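Local structure of beta-galactosidase/beta-glucuronidase (6MVF) at residues A[384-389]-A[424-429]. The protein binds flavin mononucleotide and is a family 2 glycoside hydrolase, probably cleaving beta-glucuronides or related beta-glycosides in a human gut bacterium. Sequence-based numbering, arbitrary orientation.
With FMN (flavin mononucleotide), chain G.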
ATOM      1  N   GLN A 384     -14.331 -29.497   1.179  1.00 28.38           N
ATOM      2  CA  GLN A 384     -13.818 -28.170   0.875  1.00 30.16           C
ATOM      3  C   GLN A 384     -13.404 -27.411   2.123  1.00 30.39           C
ATOM      4  O   GLN A 384     -12.549 -26.524   2.037  1.00 23.79           O
ATOM      5  CB  GLN A 384     -14.857 -27.377   0.080  1.00 27.50           C
ATOM      6  CG  GLN A 384     -15.157 -28.032  -1.242  1.00 27.73           C
ATOM      7  CD  GLN A 384     -16.264 -27.366  -2.030  1.00 30.53           C
ATOM      8  OE1 GLN A 384     -16.772 -26.297  -1.671  1.00 29.56           O
ATOM      9  NE2 GLN A 384     -16.633 -27.997  -3.137  1.00 28.92           N
ATOM     10  N   ASN A 385     -13.942 -27.771   3.287  1.00 25.42           N
ATOM     11  CA  ASN A 385     -13.650 -27.030   4.503  1.00 26.41           C
ATOM     12  C   ASN A 385     -12.912 -27.860   5.528  1.00 27.50           C
ATOM     13  O   ASN A 385     -12.786 -27.431   6.684  1.00 32.01           O
ATOM     14  CB  ASN A 385     -14.938 -26.461   5.097  1.00 25.34           C
ATOM     15  CG  ASN A 385     -15.615 -25.515   4.145  1.00 30.42           C
ATOM     16  OD1 ASN A 385     -15.219 -24.352   4.043  1.00 36.46           O
ATOM     17  ND2 ASN A 385     -16.596 -26.013   3.391  1.00 26.26           N
ATOM     18  N   TYR A 386     -12.387 -29.017   5.127  1.00 29.27           N
ATOM     19  CA  TYR A 386     -11.779 -29.926   6.093  1.00 27.13           C
ATOM     20  C   TYR A 386     -10.591 -29.306   6.832  1.00 27.38           C
ATOM     21  O   TYR A 386     -10.342 -29.658   7.988  1.00 27.21           O
ATOM     22  CB  TYR A 386     -11.344 -31.213   5.396  1.00 27.23           C
ATOM     23  CG  TYR A 386     -10.797 -32.236   6.367  1.00 34.47           C
ATOM     24  CD1 TYR A 386      -9.430 -32.331   6.613  1.00 30.16           C
ATOM     25  CD2 TYR A 386     -11.651 -33.090   7.056  1.00 31.12           C
ATOM     26  CE1 TYR A 386      -8.933 -33.263   7.510  1.00 36.91           C
ATOM     27  CE2 TYR A 386     -11.168 -34.019   7.948  1.00 35.40           C
ATOM     28  CZ  TYR A 386      -9.810 -34.109   8.173  1.00 36.91           C
ATOM     29  OH  TYR A 386      -9.329 -35.043   9.066  1.00 36.07           O
ATOM     30  N   ASN A 387      -9.842 -28.394   6.202  1.00 26.19           N
ATOM     31  CA  ASN A 387      -8.618 -27.925   6.843  1.00 26.37           C
ATOM     32  C   ASN A 387      -8.805 -26.732   7.777  1.00 27.28           C
ATOM     33  O   ASN A 387      -7.855 -26.379   8.480  1.00 28.68           O
ATOM     34  CB  ASN A 387      -7.576 -27.602   5.783  1.00 26.78           C
ATOM     35  CG  ASN A 387      -7.211 -28.821   4.964  1.00 29.89           C
ATOM     36  OD1 ASN A 387      -7.221 -29.957   5.476  1.00 23.28           O
ATOM     37  ND2 ASN A 387      -6.914 -28.604   3.673  1.00 26.40           N
ATOM     38  N   HIS A 388      -9.999 -26.136   7.839  1.00 25.50           N
ATOM     39  CA  HIS A 388     -10.234 -24.968   8.680  1.00 26.83           C
ATOM     40  C   HIS A 388     -10.238 -25.323  10.162  1.00 31.67           C
ATOM     41  O   HIS A 388     -11.125 -26.067  10.601  1.00 34.70           O
ATOM     42  CB  HIS A 388     -11.561 -24.344   8.322  1.00 29.29           C
ATOM     43  CG  HIS A 388     -11.616 -23.789   6.938  1.00 34.74           C
ATOM     44  ND1 HIS A 388     -10.916 -22.661   6.560  1.00 30.86           N
ATOM     45  CD2 HIS A 388     -12.313 -24.185   5.848  1.00 32.90           C
ATOM     46  CE1 HIS A 388     -11.178 -22.388   5.295  1.00 31.40           C
ATOM     47  NE2 HIS A 388     -12.014 -23.305   4.836  1.00 39.21           N
ATOM     48  N   PRO A 389      -9.300 -24.808  10.976  1.00 34.27           N
ATOM     49  CA  PRO A 389      -9.347 -25.129  12.415  1.00 29.35           C
ATOM     50  C   PRO A 389     -10.539 -24.509  13.124  1.00 29.48           C
ATOM     51  O   PRO A 389     -10.940 -25.011  14.184  1.00 28.50           O
ATOM     52  CB  PRO A 389      -8.017 -24.578  12.953  1.00 25.78           C
ATOM     53  CG  PRO A 389      -7.622 -23.500  11.989  1.00 21.31           C
ATOM     54  CD  PRO A 389      -8.139 -23.956  10.639  1.00 23.60           C
ATOM     55  N   ASP A 424     -14.914 -37.486   8.257  1.00 35.00           N
ATOM     56  CA  ASP A 424     -14.200 -36.635   9.206  1.00 34.24           C
ATOM     57  C   ASP A 424     -14.559 -37.047  10.622  1.00 33.87           C
ATOM     58  O   ASP A 424     -15.476 -36.492  11.244  1.00 34.56           O
ATOM     59  CB  ASP A 424     -14.522 -35.161   8.974  1.00 30.24           C
ATOM     60  CG  ASP A 424     -13.855 -34.251   9.986  1.00 36.75           C
ATOM     61  OD1 ASP A 424     -12.908 -34.698  10.683  1.00 37.10           O
ATOM     62  OD2 ASP A 424     -14.279 -33.078  10.093  1.00 36.29           O
ATOM     63  N   PRO A 425     -13.847 -38.026  11.175  1.00 32.76           N
ATOM     64  CA  PRO A 425     -14.099 -38.402  12.574  1.00 31.46           C
ATOM     65  C   PRO A 425     -13.542 -37.414  13.588  1.00 30.57           C
ATOM     66  O   PRO A 425     -13.814 -37.559  14.788  1.00 34.97           O
ATOM     67  CB  PRO A 425     -13.417 -39.774  12.693  1.00 26.24           C
ATOM     68  CG  PRO A 425     -12.380 -39.791  11.594  1.00 26.26           C
ATOM     69  CD  PRO A 425     -12.972 -38.982  10.472  1.00 25.01           C
ATOM     70  N   THR A 426     -12.788 -36.411  13.148  1.00 30.37           N
ATOM     71  CA  THR A 426     -12.174 -35.450  14.049  1.00 28.75           C
ATOM     72  C   THR A 426     -13.128 -34.338  14.472  1.00 32.78           C
ATOM     73  O   THR A 426     -12.715 -33.443  15.214  1.00 33.18           O
ATOM     74  CB  THR A 426     -10.932 -34.803  13.400  1.00 30.40           C
ATOM     75  OG1 THR A 426     -11.345 -33.762  12.509  1.00 32.59           O
ATOM     76  CG2 THR A 426     -10.094 -35.808  12.621  1.00 24.68           C
ATOM     77  N   ARG A 427     -14.373 -34.339  14.014  1.00 28.27           N
ATOM     78  CA  ARG A 427     -15.295 -33.281  14.391  1.00 35.11           C
ATOM     79  C   ARG A 427     -16.613 -33.855  14.898  1.00 28.91           C
ATOM     80  O   ARG A 427     -17.011 -34.974  14.558  1.00 28.33           O
ATOM     81  CB  ARG A 427     -15.543 -32.306  13.222  1.00 36.41           C
ATOM     82  CG  ARG A 427     -14.337 -31.413  12.903  1.00 33.26           C
ATOM     83  CD  ARG A 427     -14.631 -30.482  11.746  1.00 29.24           C
ATOM     84  NE  ARG A 427     -13.594 -29.468  11.537  1.00 30.83           N
ATOM     85  CZ  ARG A 427     -12.532 -29.620  10.754  1.00 27.12           C
ATOM     86  NH1 ARG A 427     -12.335 -30.761  10.108  1.00 24.31           N
ATOM     87  NH2 ARG A 427     -11.668 -28.625  10.619  1.00 28.12           N
ATOM     88  N   LEU A 428     -17.271 -33.056  15.734  1.00 25.28           N
ATOM     89  CA  LEU A 428     -18.580 -33.384  16.279  1.00 27.42           C
ATOM     90  C   LEU A 428     -19.689 -33.047  15.288  1.00 30.48           C
ATOM     91  O   LEU A 428     -19.604 -32.060  14.554  1.00 32.38           O
ATOM     92  CB  LEU A 428     -18.790 -32.617  17.582  1.00 23.76           C
ATOM     93  CG  LEU A 428     -17.734 -32.941  18.635  1.00 26.46           C
ATOM     94  CD1 LEU A 428     -17.915 -32.053  19.830  1.00 25.55           C
ATOM     95  CD2 LEU A 428     -17.784 -34.429  19.030  1.00 23.95           C
ATOM     96  N   THR A 429     -20.737 -33.864  15.271  1.00 31.80           N
ATOM     97  CA  THR A 429     -21.938 -33.541  14.509  1.00 34.75           C
ATOM     98  C   THR A 429     -22.981 -32.913  15.431  1.00 35.35           C
ATOM     99  O   THR A 429     -23.015 -33.179  16.638  1.00 35.34           O
ATOM    100  CB  THR A 429     -22.516 -34.779  13.812  1.00 35.62           C
ATOM    101  OG1 THR A 429     -22.808 -35.798  14.778  1.00 38.01           O
ATOM    102  CG2 THR A 429     -21.510 -35.337  12.818  1.00 35.59           C
TER
HETATM  103  N1  FMN G 801      -9.756 -38.230  -3.139  1.00 47.93           N
HETATM  104  C2  FMN G 801      -9.265 -37.655  -4.239  1.00 55.69           C
HETATM  105  O2  FMN G 801      -9.036 -38.311  -5.257  1.00 51.89           O
HETATM  106  N3  FMN G 801      -9.016 -36.366  -4.319  1.00 54.37           N
HETATM  107  C4  FMN G 801      -9.206 -35.548  -3.332  1.00 46.26           C
HETATM  108  O4  FMN G 801      -8.972 -34.353  -3.415  1.00 47.31           O
HETATM  109  C4A FMN G 801      -9.711 -36.094  -2.120  1.00 44.32           C
HETATM  110  N5  FMN G 801      -9.918 -35.272  -1.131  1.00 50.25           N
HETATM  111  C5A FMN G 801     -10.387 -35.707   0.021  1.00 56.99           C
HETATM  112  C6  FMN G 801     -10.584 -34.814   1.041  1.00 50.97           C
HETATM  113  C7  FMN G 801     -11.055 -35.238   2.232  1.00 52.24           C
HETATM  114  C7M FMN G 801     -11.269 -34.266   3.325  1.00 47.16           C
HETATM  115  C8  FMN G 801     -11.375 -36.648   2.415  1.00 58.17           C
HETATM  116  C8M FMN G 801     -11.915 -37.121   3.718  1.00 46.27           C
HETATM  117  C9  FMN G 801     -11.172 -37.541   1.386  1.00 58.86           C
HETATM  118  C9A FMN G 801     -10.679 -37.125   0.188  1.00 54.27           C
HETATM  119  N10 FMN G 801     -10.503 -38.016  -0.860  1.00 55.32           N
HETATM  120  C10 FMN G 801      -9.996 -37.512  -2.056  1.00 48.11           C
HETATM  121  C1' FMN G 801     -10.790 -39.416  -0.581  1.00 62.26           C
HETATM  122  C2' FMN G 801     -11.901 -40.179  -1.262  1.00 64.55           C
HETATM  123  O2' FMN G 801     -12.994 -39.898  -0.425  1.00 70.41           O
HETATM  124  C3' FMN G 801     -11.718 -41.680  -1.202  1.00 69.11           C
HETATM  125  O3' FMN G 801     -10.363 -41.978  -0.944  1.00 76.11           O
HETATM  126  C4' FMN G 801     -12.041 -42.406  -2.489  1.00 75.22           C
HETATM  127  O4' FMN G 801     -11.484 -41.625  -3.535  1.00 78.98           O
HETATM  128  C5' FMN G 801     -13.530 -42.674  -2.709  1.00 82.10           C
HETATM  129  O5' FMN G 801     -14.118 -41.686  -3.537  1.00 85.62           O
HETATM  130  P   FMN G 801     -15.681 -41.470  -3.684  1.00107.55           P
HETATM  131  O1P FMN G 801     -15.792 -40.991  -5.076  1.00 84.07           O
HETATM  132  O2P FMN G 801     -16.288 -42.813  -3.400  1.00 94.00           O
HETATM  133  O3P FMN G 801     -16.150 -40.472  -2.680  1.00 94.16           O
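The phenol ring of Y386 has NH1 of R427 over one face, 3.9 Å above its plane and displaced toward the rim, while CB of D424 and OD1 of N387, whose side chain is bonded to I183, lie at its edge in plane. The guanidinium, turned 73° from the ring, has the carbonyl oxygen of N385 over one face and that of H388 at its edge; the cation-pi attraction is long and at most weak. FMN meets the tyrosine obliquely through its C7M methyl, 3.7 Å from CG of Y386. With CG anti to the backbone N (chi1 -176°), the ring reaches across to the 424-427 turn, where its CE2 comes 3.3 Å from OD1 of D424 and its hydroxyl, hydrogen-bonded to T186, packs against the CG2 methyl of T426.

Past the face of the ring that NH1 covers, the extended side chain of R427 runs to the backbone of the 385-388 turn. Its NH1 and NH2 both donate end-on to the carbonyl oxygen of Y386, each at 3.1 Å, approaching from one face of that carbonyl. NH2 adds a weak bond to the carbonyl oxygen of H388, and NE donates to the carbonyl of I391. NH1 also makes a salt bridge to OD2 of D424 (3.0 Å) whose N-H...O bond is nearly straight (171°); the oxygen lies in the guanidinium plane, but the donor comes from above the carboxylate plane. OD2 also accepts from W394. The other carboxylate oxygen, OD1, closes an Asx turn with the backbone N of T426 and takes the T426 hydroxyl at 2.6 Å on its syn lone pair.

The contact thus joins two helix-to-strand connections of the TIM barrel. Buried D424 probably balances the charge of R427, whose bonds fix the guanidinium and tie down the backbone carrying Y386, a residue of the FMN pocket.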